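Local atomic coordinates of trans-4-hydroxy-L-proline dehydratase (Clostridioides difficile 70-100-2010, PDB entry 6VXC), a protein that catalyses the dehydration of trans-4-hydroxy-L-proline to (S)-1-pyrroline-5-carboxylate by glycyl radical chemistry, a step in the anaerobic degradation of hydroxyproline. Residues A[44-49]-A[78-83]; A[57-62]-A[144-149]; A[173-178]-A[348-353]; A[197-202]-A[223-228]. All blocks are in the same frame, centred on the assembly; numbering follows the deposited sequence.

Contact 1: A[44-49]-A[78-83]; sequences SIERAV and NRTLSI
E46, at the start of helix 46-58, reaches across to R79 and T80, where the chain comes off helix 64-78. CG of E46 is anti to the backbone N (chi1 -174°) and the chain runs on extended, which brings the carboxylate up to the second segment. R79 is met first, on its backbone side: E46 OE1 lies 3.1 Å from R79 CA and 3.2 Å from R79 CB. Its guanidinium turns elsewhere, with NE donating to T80 O at 3.3 Å and NH2 to E92 O, so the two charged groups do not pair. R237 NH1 donates to R79 O. At T80 the contact becomes a true hydrogen bond: T80 N to E46 OE1 is 2.8 Å with an N-H...O angle of 157°, and the donor comes in on the syn side, 21° out of the carboxylate plane. The other oxygen, E46 OE2, presses on the methyl T80 CG2 at 3.0 Å, a tight fit. One water donates to both E46 OE1, at 2.9 Å, and T80 O, closing a small ring beside the direct bond. The chemistry is thus a carboxylate holding a backbone N-H just beyond a helix end. As E46 sits in the first turn of its own helix, its negative charge is probably also eased by the N-terminal dipole.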
loop_
_atom_site.group_PDB
_atom_site.type_symbol
_atom_site.label_atom_id
_atom_site.label_comp_id
_atom_site.label_asym_id
_atom_site.label_seq_id
_atom_site.Cartn_x
_atom_site.Cartn_y
_atom_site.Cartn_z
ATOM N N SER A 44 3.127 18.146 12.064
ATOM C CA SER A 44 2.307 18.656 13.154
ATOM C C SER A 44 2.699 17.903 14.417
ATOM O O SER A 44 2.564 16.675 14.474
ATOM C CB SER A 44 0.819 18.479 12.850
ATOM O OG SER A 44 0.006 18.801 13.969
ATOM N N ILE A 45 3.218 18.632 15.410
ATOM C CA ILE A 45 3.772 18.027 16.617
ATOM C C ILE A 45 2.731 17.823 17.712
ATOM O O ILE A 45 3.054 17.255 18.763
ATOM C CB ILE A 45 4.933 18.898 17.147
ATOM C CG1 ILE A 45 5.905 18.069 17.991
ATOM C CG2 ILE A 45 4.386 20.103 17.923
ATOM C CD1 ILE A 45 6.644 16.999 17.197
ATOM N N GLU A 46 1.489 18.271 17.507
ATOM C CA GLU A 46 0.522 18.232 18.600
ATOM C C GLU A 46 0.230 16.807 19.052
ATOM O O GLU A 46 0.074 16.545 20.252
ATOM C CB GLU A 46 -0.773 18.922 18.194
ATOM C CG GLU A 46 -1.729 19.015 19.344
ATOM C CD GLU A 46 -2.973 19.785 19.015
ATOM O OE1 GLU A 46 -3.902 19.161 18.479
ATOM O OE2 GLU A 46 -3.020 21.002 19.279
ATOM N N ARG A 47 0.094 15.883 18.110
ATOM C CA ARG A 47 -0.199 14.509 18.491
ATOM C C ARG A 47 0.856 13.973 19.451
ATOM O O ARG A 47 0.524 13.418 20.502
ATOM C CB ARG A 47 -0.275 13.615 17.253
ATOM C CG ARG A 47 -0.625 12.181 17.590
ATOM C CD ARG A 47 -0.377 11.231 16.446
ATOM N NE ARG A 47 -0.727 9.865 16.823
ATOM C CZ ARG A 47 0.072 9.038 17.487
ATOM N NH1 ARG A 47 1.292 9.425 17.845
ATOM N NH2 ARG A 47 -0.354 7.816 17.779
ATOM N N ALA A 48 2.134 14.156 19.113
ATOM C CA ALA A 48 3.206 13.644 19.961
ATOM C C ALA A 48 3.141 14.250 21.355
ATOM O O ALA A 48 3.340 13.549 22.350
ATOM C CB ALA A 48 4.564 13.926 19.325
ATOM N N VAL A 49 2.852 15.547 21.450
ATOM C CA VAL A 49 2.730 16.174 22.763
ATOM C C VAL A 49 1.631 15.503 23.572
ATOM O O VAL A 49 1.831 15.125 24.726
ATOM C CB VAL A 49 2.460 17.682 22.625
ATOM C CG1 VAL A 49 2.131 18.270 23.989
ATOM C CG2 VAL A 49 3.646 18.399 22.018
ATOM N N ASN A 78 -8.374 16.524 23.449
ATOM C CA ASN A 78 -7.642 17.776 23.565
ATOM C C ASN A 78 -7.020 18.306 22.288
ATOM O O ASN A 78 -6.531 19.437 22.307
ATOM C CB ASN A 78 -6.527 17.638 24.603
ATOM C CG ASN A 78 -7.069 17.428 25.983
ATOM O OD1 ASN A 78 -7.104 16.302 26.480
ATOM N ND2 ASN A 78 -7.510 18.510 26.614
ATOM N N ARG A 79 -7.025 17.560 21.190
ATOM C CA ARG A 79 -6.404 18.081 19.976
ATOM C C ARG A 79 -7.211 19.243 19.423
ATOM O O ARG A 79 -8.418 19.342 19.636
ATOM C CB ARG A 79 -6.279 16.996 18.907
ATOM C CG ARG A 79 -7.596 16.346 18.478
ATOM C CD ARG A 79 -7.452 15.629 17.127
ATOM N NE ARG A 79 -7.290 16.608 16.054
ATOM C CZ ARG A 79 -7.062 16.323 14.775
ATOM N NH1 ARG A 79 -6.958 17.313 13.901
ATOM N NH2 ARG A 79 -6.933 15.068 14.372
ATOM N N THR A 80 -6.527 20.127 18.706
ATOM C CA THR A 80 -7.200 21.231 18.039
ATOM C C THR A 80 -7.906 20.706 16.793
ATOM O O THR A 80 -7.367 19.877 16.062
ATOM C CB THR A 80 -6.203 22.326 17.660
ATOM O OG1 THR A 80 -5.314 21.833 16.655
ATOM C CG2 THR A 80 -5.376 22.727 18.856
ATOM N N LEU A 81 -9.134 21.157 16.589
ATOM C CA LEU A 81 -9.962 20.770 15.458
ATOM C C LEU A 81 -10.062 21.929 14.478
ATOM O O LEU A 81 -9.945 23.092 14.863
ATOM C CB LEU A 81 -11.353 20.350 15.928
ATOM C CG LEU A 81 -11.539 18.897 16.363
ATOM C CD1 LEU A 81 -10.282 18.234 16.883
ATOM C CD2 LEU A 81 -12.702 18.771 17.331
ATOM N N SER A 82 -10.242 21.613 13.200
ATOM C CA SER A 82 -10.375 22.654 12.188
ATOM C C SER A 82 -11.428 22.254 11.166
ATOM O O SER A 82 -11.622 21.069 10.883
ATOM C CB SER A 82 -9.048 22.944 11.492
ATOM O OG SER A 82 -8.584 21.800 10.814
ATOM N N ILE A 83 -12.111 23.262 10.627
ATOM C CA ILE A 83 -13.079 23.111 9.547
ATOM C C ILE A 83 -12.650 24.048 8.431
ATOM O O ILE A 83 -12.545 25.260 8.645
ATOM C CB ILE A 83 -14.510 23.437 10.010
ATOM C CG1 ILE A 83 -14.937 22.479 11.125
ATOM C CG2 ILE A 83 -15.485 23.425 8.828
ATOM C CD1 ILE A 83 -16.369 22.649 11.592
HETATM O O HOH W 1 -4.423 18.511 15.712
#

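Contact 2: A[57-62]-A[144-149]; sequences KYEGSV and KKRQTR
E59 and R146 approach from opposite directions and meet in a side-on salt bridge, the sole contact between the two segments. R146 NH2 donates to E59 OE1 at 2.7 Å (N-H...O 145°), entering along the syn lone pair. R146 NE points almost straight at E59 OE2, 3.0 Å away with an angle of 171°, and OE2 lies in the guanidinium plane; a second bond from NE to OE1 is weak. Each carboxylate oxygen therefore has its own main donor, although the two flat groups are turned 32° against each other. Extended chains carry the charges out: E59 is straight beyond CG, and R146 is straight from CG to NE. The remaining R146 nitrogen, NH1, is satisfied by F142 O, and the F142 ring adds a cation-pi contact.

The backbone around the bridge is also well supplied with partners. Y58 O accepts from both S61 N and S61 OG, the latter 2.7 Å away, and the two donors come from the same face of its carbonyl plane. Q147, in the N-cap position of helix 148-155, sends NE2 to K144 O at 3.0 Å, on a lone pair in the carbonyl plane, while its OE1 receives C108 N. Residues 58-61 form a type II beta turn, with the Y58 O to S61 N bond and positive phi at G60. The arrangement is typical of a surface salt bridge joining that turn, after helix 46-58, to the chain leading into helix 148-155.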
loop_
_atom_site.group_PDB
_atom_site.type_symbol
_atom_site.label_atom_id
_atom_site.label_comp_id
_atom_site.label_asym_id
_atom_site.label_seq_id
_atom_site.Cartn_x
_atom_site.Cartn_y
_atom_site.Cartn_z
ATOM N N LYS A 57 0.887 10.259 32.453
ATOM C CA LYS A 57 -0.226 10.089 33.374
ATOM C C LYS A 57 -0.489 8.615 33.683
ATOM O O LYS A 57 -0.711 8.253 34.843
ATOM C CB LYS A 57 -1.463 10.760 32.777
ATOM C CG LYS A 57 -2.614 11.011 33.723
ATOM C CD LYS A 57 -3.513 12.122 33.153
ATOM C CE LYS A 57 -4.917 12.079 33.730
ATOM N NZ LYS A 57 -5.887 12.785 32.846
ATOM N N TYR A 58 -0.459 7.743 32.674
ATOM C CA TYR A 58 -1.014 6.402 32.820
ATOM C C TYR A 58 -0.015 5.254 32.726
ATOM O O TYR A 58 -0.336 4.154 33.189
ATOM C CB TYR A 58 -2.118 6.169 31.777
ATOM C CG TYR A 58 -3.357 6.999 32.008
ATOM C CD1 TYR A 58 -4.131 6.830 33.157
ATOM C CD2 TYR A 58 -3.752 7.956 31.085
ATOM C CE1 TYR A 58 -5.265 7.587 33.371
ATOM C CE2 TYR A 58 -4.876 8.710 31.284
ATOM C CZ TYR A 58 -5.630 8.527 32.433
ATOM O OH TYR A 58 -6.749 9.287 32.631
ATOM N N GLU A 59 1.151 5.445 32.113
ATOM C CA GLU A 59 2.059 4.320 31.930
ATOM C C GLU A 59 2.433 3.716 33.274
ATOM O O GLU A 59 2.808 4.431 34.209
ATOM C CB GLU A 59 3.320 4.749 31.192
ATOM C CG GLU A 59 4.248 3.601 30.867
ATOM C CD GLU A 59 5.578 4.068 30.304
ATOM O OE1 GLU A 59 6.228 4.928 30.938
ATOM O OE2 GLU A 59 5.968 3.587 29.220
ATOM N N GLY A 60 2.335 2.394 33.363
ATOM C CA GLY A 60 2.637 1.691 34.589
ATOM C C GLY A 60 1.456 1.469 35.503
ATOM O O GLY A 60 1.585 0.726 36.481
ATOM N N SER A 61 0.312 2.086 35.218
ATOM C CA SER A 61 -0.876 1.933 36.035
ATOM C C SER A 61 -1.947 1.061 35.393
ATOM O O SER A 61 -2.905 0.689 36.080
ATOM C CB SER A 61 -1.469 3.314 36.353
ATOM O OG SER A 61 -2.047 3.892 35.200
ATOM N N VAL A 62 -1.810 0.734 34.100
ATOM C CA VAL A 62 -2.777 -0.064 33.355
ATOM C C VAL A 62 -2.038 -0.969 32.373
ATOM O O VAL A 62 -0.868 -0.759 32.062
ATOM C CB VAL A 62 -3.791 0.824 32.598
ATOM C CG1 VAL A 62 -4.683 1.572 33.575
ATOM C CG2 VAL A 62 -3.053 1.799 31.684
ATOM N N LYS A 144 12.658 8.431 23.078
ATOM C CA LYS A 144 13.810 7.791 22.436
ATOM C C LYS A 144 14.039 6.377 22.968
ATOM O O LYS A 144 14.379 5.469 22.202
ATOM C CB LYS A 144 15.057 8.651 22.624
ATOM C CG LYS A 144 16.336 8.134 21.981
ATOM C CD LYS A 144 17.433 9.198 22.092
ATOM C CE LYS A 144 18.738 8.763 21.448
ATOM N NZ LYS A 144 19.202 7.485 22.059
ATOM N N LYS A 145 13.877 6.166 24.275
ATOM C CA LYS A 145 14.065 4.827 24.817
ATOM C C LYS A 145 12.807 3.972 24.708
ATOM O O LYS A 145 12.884 2.759 24.925
ATOM C CB LYS A 145 14.513 4.893 26.287
ATOM C CG LYS A 145 13.420 5.328 27.256
ATOM C CD LYS A 145 13.937 5.365 28.680
ATOM C CE LYS A 145 12.872 5.838 29.647
ATOM N NZ LYS A 145 13.421 6.078 31.017
ATOM N N ARG A 146 11.661 4.563 24.370
ATOM C CA ARG A 146 10.413 3.817 24.308
ATOM C C ARG A 146 10.019 3.380 22.898
ATOM O O ARG A 146 9.267 2.415 22.759
ATOM C CB ARG A 146 9.276 4.650 24.917
ATOM C CG ARG A 146 9.373 4.810 26.430
ATOM C CD ARG A 146 8.244 5.680 26.976
ATOM N NE ARG A 146 8.122 5.569 28.429
ATOM C CZ ARG A 146 8.822 6.267 29.320
ATOM N NH1 ARG A 146 9.704 7.166 28.924
ATOM N NH2 ARG A 146 8.623 6.058 30.624
ATOM N N GLN A 147 10.520 4.041 21.864
ATOM C CA GLN A 147 10.087 3.771 20.494
ATOM C C GLN A 147 10.255 2.304 20.112
ATOM O O GLN A 147 11.260 1.670 20.432
ATOM C CB GLN A 147 10.889 4.642 19.535
ATOM C CG GLN A 147 12.389 4.443 19.658
ATOM C CD GLN A 147 13.165 5.371 18.738
ATOM O OE1 GLN A 147 12.788 5.565 17.579
ATOM N NE2 GLN A 147 14.236 5.979 19.262
ATOM N N THR A 148 9.273 1.764 19.381
ATOM C CA THR A 148 9.370 0.364 18.979
ATOM C C THR A 148 10.525 0.115 18.018
ATOM O O THR A 148 11.007 -1.014 17.940
ATOM C CB THR A 148 8.071 -0.132 18.323
ATOM O OG1 THR A 148 7.717 0.730 17.240
ATOM C CG2 THR A 148 6.926 -0.203 19.335
ATOM N N ARG A 149 10.981 1.128 17.285
ATOM C CA ARG A 149 12.050 0.873 16.330
ATOM C C ARG A 149 13.303 0.365 17.041
ATOM O O ARG A 149 14.007 -0.512 16.528
ATOM C CB ARG A 149 12.369 2.122 15.504
ATOM C CG ARG A 149 13.366 1.800 14.373
ATOM C CD ARG A 149 13.730 2.962 13.460
ATOM N NE ARG A 149 14.454 2.464 12.293
ATOM C CZ ARG A 149 15.746 2.155 12.265
ATOM N NH1 ARG A 149 16.492 2.311 13.352
ATOM N NH2 ARG A 149 16.287 1.679 11.150
#

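Contact 3: A[173-178]-A[348-353]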
loop_
_atom_site.group_PDB
_atom_site.type_symbol
_atom_site.label_atom_id
_atom_site.label_comp_id
_atom_site.label_asym_id
_atom_site.label_seq_id
_atom_site.Cartn_x
_atom_site.Cartn_y
_atom_site.Cartn_z
ATOM N N MET A 173 7.988 -2.781 9.467
ATOM C CA MET A 173 7.538 -2.285 10.762
ATOM C C MET A 173 8.597 -1.451 11.489
ATOM O O MET A 173 8.440 -1.166 12.680
ATOM C CB MET A 173 7.059 -3.446 11.639
ATOM C CG MET A 173 5.547 -3.643 11.603
ATOM S SD MET A 173 4.925 -3.901 9.907
ATOM C CE MET A 173 5.446 -5.577 9.592
ATOM N N GLU A 174 9.642 -1.000 10.789
ATOM C CA GLU A 174 10.663 -0.206 11.467
ATOM C C GLU A 174 10.195 1.214 11.765
ATOM O O GLU A 174 10.651 1.812 12.742
ATOM C CB GLU A 174 11.966 -0.175 10.659
ATOM C CG GLU A 174 11.910 0.503 9.288
ATOM C CD GLU A 174 13.301 0.904 8.800
ATOM O OE1 GLU A 174 13.815 0.261 7.848
ATOM O OE2 GLU A 174 13.883 1.848 9.396
ATOM N N GLN A 175 9.347 1.795 10.917
ATOM C CA GLN A 175 8.885 3.165 11.110
ATOM C C GLN A 175 7.373 3.312 11.051
ATOM O O GLN A 175 6.875 4.440 11.125
ATOM C CB GLN A 175 9.510 4.083 10.064
ATOM C CG GLN A 175 11.014 4.266 10.214
ATOM C CD GLN A 175 11.596 5.003 9.048
ATOM O OE1 GLN A 175 11.021 5.994 8.585
ATOM N NE2 GLN A 175 12.739 4.532 8.551
ATOM N N ARG A 176 6.639 2.220 10.871
ATOM C CA ARG A 176 5.194 2.258 10.742
ATOM C C ARG A 176 4.621 1.015 11.387
ATOM O O ARG A 176 5.315 0.009 11.559
ATOM C CB ARG A 176 4.728 2.341 9.270
ATOM C CG ARG A 176 5.342 3.483 8.493
ATOM C CD ARG A 176 4.686 3.669 7.143
ATOM N NE ARG A 176 3.434 4.398 7.263
ATOM C CZ ARG A 176 2.693 4.785 6.232
ATOM N NH1 ARG A 176 3.084 4.505 4.989
ATOM N NH2 ARG A 176 1.577 5.458 6.450
ATOM N N ALA A 177 3.334 1.095 11.715
ATOM C CA ALA A 177 2.589 -0.023 12.255
ATOM C C ALA A 177 2.070 -0.920 11.135
ATOM O O ALA A 177 1.917 -0.478 9.989
ATOM C CB ALA A 177 1.425 0.481 13.102
ATOM N N PRO A 178 1.779 -2.188 11.452
ATOM C CA PRO A 178 1.379 -3.138 10.398
ATOM C C PRO A 178 0.303 -2.612 9.466
ATOM O O PRO A 178 0.472 -2.673 8.239
ATOM C CB PRO A 178 0.908 -4.355 11.210
ATOM C CG PRO A 178 1.743 -4.308 12.455
ATOM C CD PRO A 178 1.899 -2.840 12.769
ATOM N N GLY A 348 15.477 7.035 5.731
ATOM C CA GLY A 348 16.239 5.811 5.543
ATOM C C GLY A 348 15.611 4.884 4.522
ATOM O O GLY A 348 15.103 5.316 3.482
ATOM N N ILE A 349 15.638 3.586 4.833
ATOM C CA ILE A 349 15.189 2.570 3.881
ATOM C C ILE A 349 13.682 2.672 3.626
ATOM O O ILE A 349 13.209 2.403 2.519
ATOM C CB ILE A 349 15.575 1.160 4.362
ATOM C CG1 ILE A 349 17.082 1.061 4.653
ATOM C CG2 ILE A 349 15.149 0.125 3.328
ATOM C CD1 ILE A 349 17.943 1.370 3.469
ATOM N N THR A 350 12.903 3.012 4.655
ATOM C CA THR A 350 11.463 3.130 4.470
ATOM C C THR A 350 11.130 4.125 3.364
ATOM O O THR A 350 10.223 3.890 2.563
ATOM C CB THR A 350 10.793 3.536 5.783
ATOM O OG1 THR A 350 11.151 2.598 6.809
ATOM C CG2 THR A 350 9.261 3.560 5.613
ATOM N N LEU A 351 11.837 5.251 3.316
ATOM C CA LEU A 351 11.624 6.203 2.232
ATOM C C LEU A 351 12.021 5.603 0.885
ATOM O O LEU A 351 11.273 5.703 -0.096
ATOM C CB LEU A 351 12.392 7.490 2.536
ATOM C CG LEU A 351 12.258 8.792 1.741
ATOM C CD1 LEU A 351 13.149 8.807 0.536
ATOM C CD2 LEU A 351 10.799 9.146 1.389
ATOM N N LYS A 352 13.179 4.946 0.828
ATOM C CA LYS A 352 13.658 4.390 -0.436
ATOM C C LYS A 352 12.662 3.392 -1.008
ATOM O O LYS A 352 12.479 3.310 -2.230
ATOM C CB LYS A 352 15.021 3.719 -0.220
ATOM C CG LYS A 352 16.148 4.657 0.220
ATOM C CD LYS A 352 17.477 3.898 0.347
ATOM C CE LYS A 352 18.669 4.839 0.335
ATOM N NZ LYS A 352 19.906 4.152 -0.135
ATOM N N GLU A 353 11.998 2.628 -0.141
ATOM C CA GLU A 353 11.073 1.621 -0.629
ATOM C C GLU A 353 9.680 2.183 -0.880
ATOM O O GLU A 353 8.889 1.536 -1.571
ATOM C CB GLU A 353 10.984 0.433 0.341
ATOM C CG GLU A 353 10.400 0.756 1.723
ATOM C CD GLU A 353 10.522 -0.417 2.708
ATOM O OE1 GLU A 353 10.226 -1.556 2.313
ATOM O OE2 GLU A 353 10.916 -0.208 3.879
HETATM O O HOH W 2 12.940 -1.209 5.667
HETATM O O HOH W 3 15.729 2.927 7.704
HETATM O O HOH W 4 8.501 1.309 8.272
#
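Q175 and T350 bring their CA atoms to 7.1 Å, the nearest backbone approach between the irregular segment 173-178 and the short helix 348-353, a buried loop-on-helix packing within the pyruvate formate-lyase-like domain. G348 has positive phi where the chain comes into the helix. T350 packs its OG1 against both E174 and Q175, whose side chains each run past it in the direction opposite to its own: T350 OG1 is 3.3 Å from E174 CG and 3.0 Å from Q175 NE2, but the latter angle is too poor for a hydrogen bond. The amide instead donates to V347 O and to E174 OE2, the second bond being 3.0 Å long and nearly straight at 166°. It reaches that oxygen from above the carboxylate plane, 65° out of it. E174 gets there with CG placed between its backbone N and carbonyl carbon (chi1 64°). Y164 OH bonds its OE1 and R149 pairs with its OE2, giving the buried carboxylate several partners that would plausibly stabilise its negative charge. Among the waters between the segments, one accepts from I349 N at 2.9 Å and donates to E174 OE2 at 2.7 Å.

Contact 4: A[197-202]-A[223-228]; sequences KDIEAR and AMAIAC
I199 carries this contact almost alone, projecting from helix 192-205 onto M224, A225 and C228 of helix 214-248. The local axes come within 9.4 Å of each other at 160°, a nearly antiparallel pair, and the CA atoms of I199 and A225 are 6.4 Å apart. The two branches of the isoleucine divide the work. CG1 lies anti to the carbonyl carbon (chi1 -69°), and chi2 of 158° stretches the chain outward, so that CD1 lodges between M224 CB, at 3.5 Å, and C228 SG, at 3.7 Å. CG2, anti to the backbone N by the same torsion, rests instead on A225 CB at 4.0 Å. M224 crosses I199 at about a right angle and shows it just its CB; beyond that, its chain runs straight to the sulfur, bends at chi3 and leads away, touching S545, T546 and I552. C228 points its CB toward the first helix, with SG anti to its own carbonyl carbon. The nearest backbone approach falls at A225, consistent with its small side chain. No hydrogen bond crosses the interface, which is purely apolar. L221, one turn before A225, also touches I199, and I552 adds cover. L221, M224, A225 and C228 stand at positions i, i+3, i+4 and i+7, a spacing consistent with I199 acting as a knob in a four-residue hole, here within an antiparallel helical hairpin.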
loop_
_atom_site.group_PDB
_atom_site.type_symbol
_atom_site.label_atom_id
_atom_site.label_comp_id
_atom_site.label_asym_id
_atom_site.label_seq_id
_atom_site.Cartn_x
_atom_site.Cartn_y
_atom_site.Cartn_z
ATOM N N LYS A 197 -21.940 -1.214 23.502
ATOM C CA LYS A 197 -22.880 -2.137 24.133
ATOM C C LYS A 197 -22.510 -3.581 23.838
ATOM O O LYS A 197 -22.645 -4.454 24.700
ATOM C CB LYS A 197 -24.308 -1.848 23.663
ATOM C CG LYS A 197 -24.872 -0.563 24.218
ATOM C CD LYS A 197 -26.317 -0.357 23.806
ATOM C CE LYS A 197 -26.962 0.734 24.641
ATOM N NZ LYS A 197 -28.258 1.182 24.054
ATOM N N ASP A 198 -22.089 -3.860 22.604
ATOM C CA ASP A 198 -21.599 -5.193 22.281
ATOM C C ASP A 198 -20.409 -5.567 23.160
ATOM O O ASP A 198 -20.301 -6.709 23.617
ATOM C CB ASP A 198 -21.201 -5.278 20.804
ATOM C CG ASP A 198 -22.391 -5.151 19.850
ATOM O OD1 ASP A 198 -23.556 -5.308 20.273
ATOM O OD2 ASP A 198 -22.145 -4.895 18.657
ATOM N N ILE A 199 -19.489 -4.628 23.373
ATOM C CA ILE A 199 -18.299 -4.913 24.163
ATOM C C ILE A 199 -18.667 -5.149 25.627
ATOM O O ILE A 199 -18.185 -6.092 26.262
ATOM C CB ILE A 199 -17.277 -3.772 23.996
ATOM C CG1 ILE A 199 -16.702 -3.785 22.563
ATOM C CG2 ILE A 199 -16.192 -3.841 25.091
ATOM C CD1 ILE A 199 -16.120 -2.453 22.113
ATOM N N GLU A 200 -19.557 -4.324 26.168
ATOM C CA GLU A 200 -19.989 -4.509 27.550
ATOM C C GLU A 200 -20.686 -5.848 27.733
ATOM O O GLU A 200 -20.526 -6.502 28.770
ATOM C CB GLU A 200 -20.888 -3.344 27.956
ATOM C CG GLU A 200 -20.094 -2.054 28.126
ATOM C CD GLU A 200 -20.948 -0.809 28.306
ATOM O OE1 GLU A 200 -22.146 -0.825 27.949
ATOM O OE2 GLU A 200 -20.412 0.181 28.845
ATOM N N ALA A 201 -21.449 -6.285 26.730
ATOM C CA ALA A 201 -22.060 -7.606 26.804
ATOM C C ALA A 201 -21.003 -8.705 26.856
ATOM O O ALA A 201 -21.136 -9.667 27.624
ATOM C CB ALA A 201 -22.996 -7.820 25.617
ATOM N N ARG A 202 -19.946 -8.584 26.044
ATOM C CA ARG A 202 -18.862 -9.564 26.093
ATOM C C ARG A 202 -18.181 -9.560 27.458
ATOM O O ARG A 202 -17.884 -10.620 28.014
ATOM C CB ARG A 202 -17.834 -9.284 24.996
ATOM C CG ARG A 202 -18.225 -9.748 23.608
ATOM C CD ARG A 202 -18.268 -11.278 23.474
ATOM N NE ARG A 202 -16.935 -11.885 23.503
ATOM C CZ ARG A 202 -16.531 -12.790 24.394
ATOM N NH1 ARG A 202 -17.347 -13.209 25.347
ATOM N NH2 ARG A 202 -15.300 -13.271 24.335
ATOM N N ALA A 223 -10.105 -1.921 26.639
ATOM C CA ALA A 223 -9.508 -0.926 25.762
ATOM C C ALA A 223 -10.447 -0.562 24.613
ATOM O O ALA A 223 -10.561 0.609 24.241
ATOM C CB ALA A 223 -8.167 -1.430 25.231
ATOM N N MET A 224 -11.115 -1.558 24.030
ATOM C CA MET A 224 -12.040 -1.277 22.935
ATOM C C MET A 224 -13.158 -0.351 23.382
ATOM O O MET A 224 -13.577 0.536 22.627
ATOM C CB MET A 224 -12.605 -2.578 22.363
ATOM C CG MET A 224 -11.591 -3.404 21.592
ATOM S SD MET A 224 -12.326 -4.924 20.976
ATOM C CE MET A 224 -11.072 -6.096 21.411
ATOM N N ALA A 225 -13.661 -0.549 24.607
ATOM C CA ALA A 225 -14.725 0.305 25.135
ATOM C C ALA A 225 -14.265 1.751 25.274
ATOM O O ALA A 225 -15.017 2.690 24.974
ATOM C CB ALA A 225 -15.212 -0.239 26.481
ATOM N N ILE A 226 -13.036 1.951 25.737
ATOM C CA ILE A 226 -12.494 3.297 25.832
ATOM C C ILE A 226 -12.342 3.915 24.444
ATOM O O ILE A 226 -12.597 5.106 24.253
ATOM C CB ILE A 226 -11.167 3.272 26.613
ATOM C CG1 ILE A 226 -11.437 2.894 28.090
ATOM C CG2 ILE A 226 -10.457 4.601 26.472
ATOM C CD1 ILE A 226 -10.195 2.483 28.873
ATOM N N ALA A 227 -11.924 3.119 23.458
ATOM C CA ALA A 227 -11.829 3.627 22.091
ATOM C C ALA A 227 -13.191 4.079 21.563
ATOM O O ALA A 227 -13.281 5.083 20.847
ATOM C CB ALA A 227 -11.217 2.557 21.182
ATOM N N CYS A 228 -14.258 3.341 21.891
ATOM C CA CYS A 228 -15.607 3.756 21.494
ATOM C C CYS A 228 -15.958 5.117 22.078
ATOM O O CYS A 228 -16.491 5.988 21.378
ATOM C CB CYS A 228 -16.649 2.724 21.932
ATOM S SG CYS A 228 -16.613 1.120 21.095
#

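From the N terminus, contact 1 closes first, spanning 28 mostly helical residues between the start of helix 46-58 and the exit of helix 64-78. Contact 2 opens inside that loop, at the far end of helix 46-58, and closes at 144-149, so the two cross and share a helix, their centres 20 Å apart. Contact 3 follows in series and closes a much longer loop, from 173-178 to helix 348-353, nearer the centre of the folded chain. Contact 4 is nested within it, a local hairpin of helices 192-205 and 214-248 whose centre is 32 Å from that of contact 3. Contacts 2 and 3 touch through the R149–E174 salt bridge, joining periphery to interior.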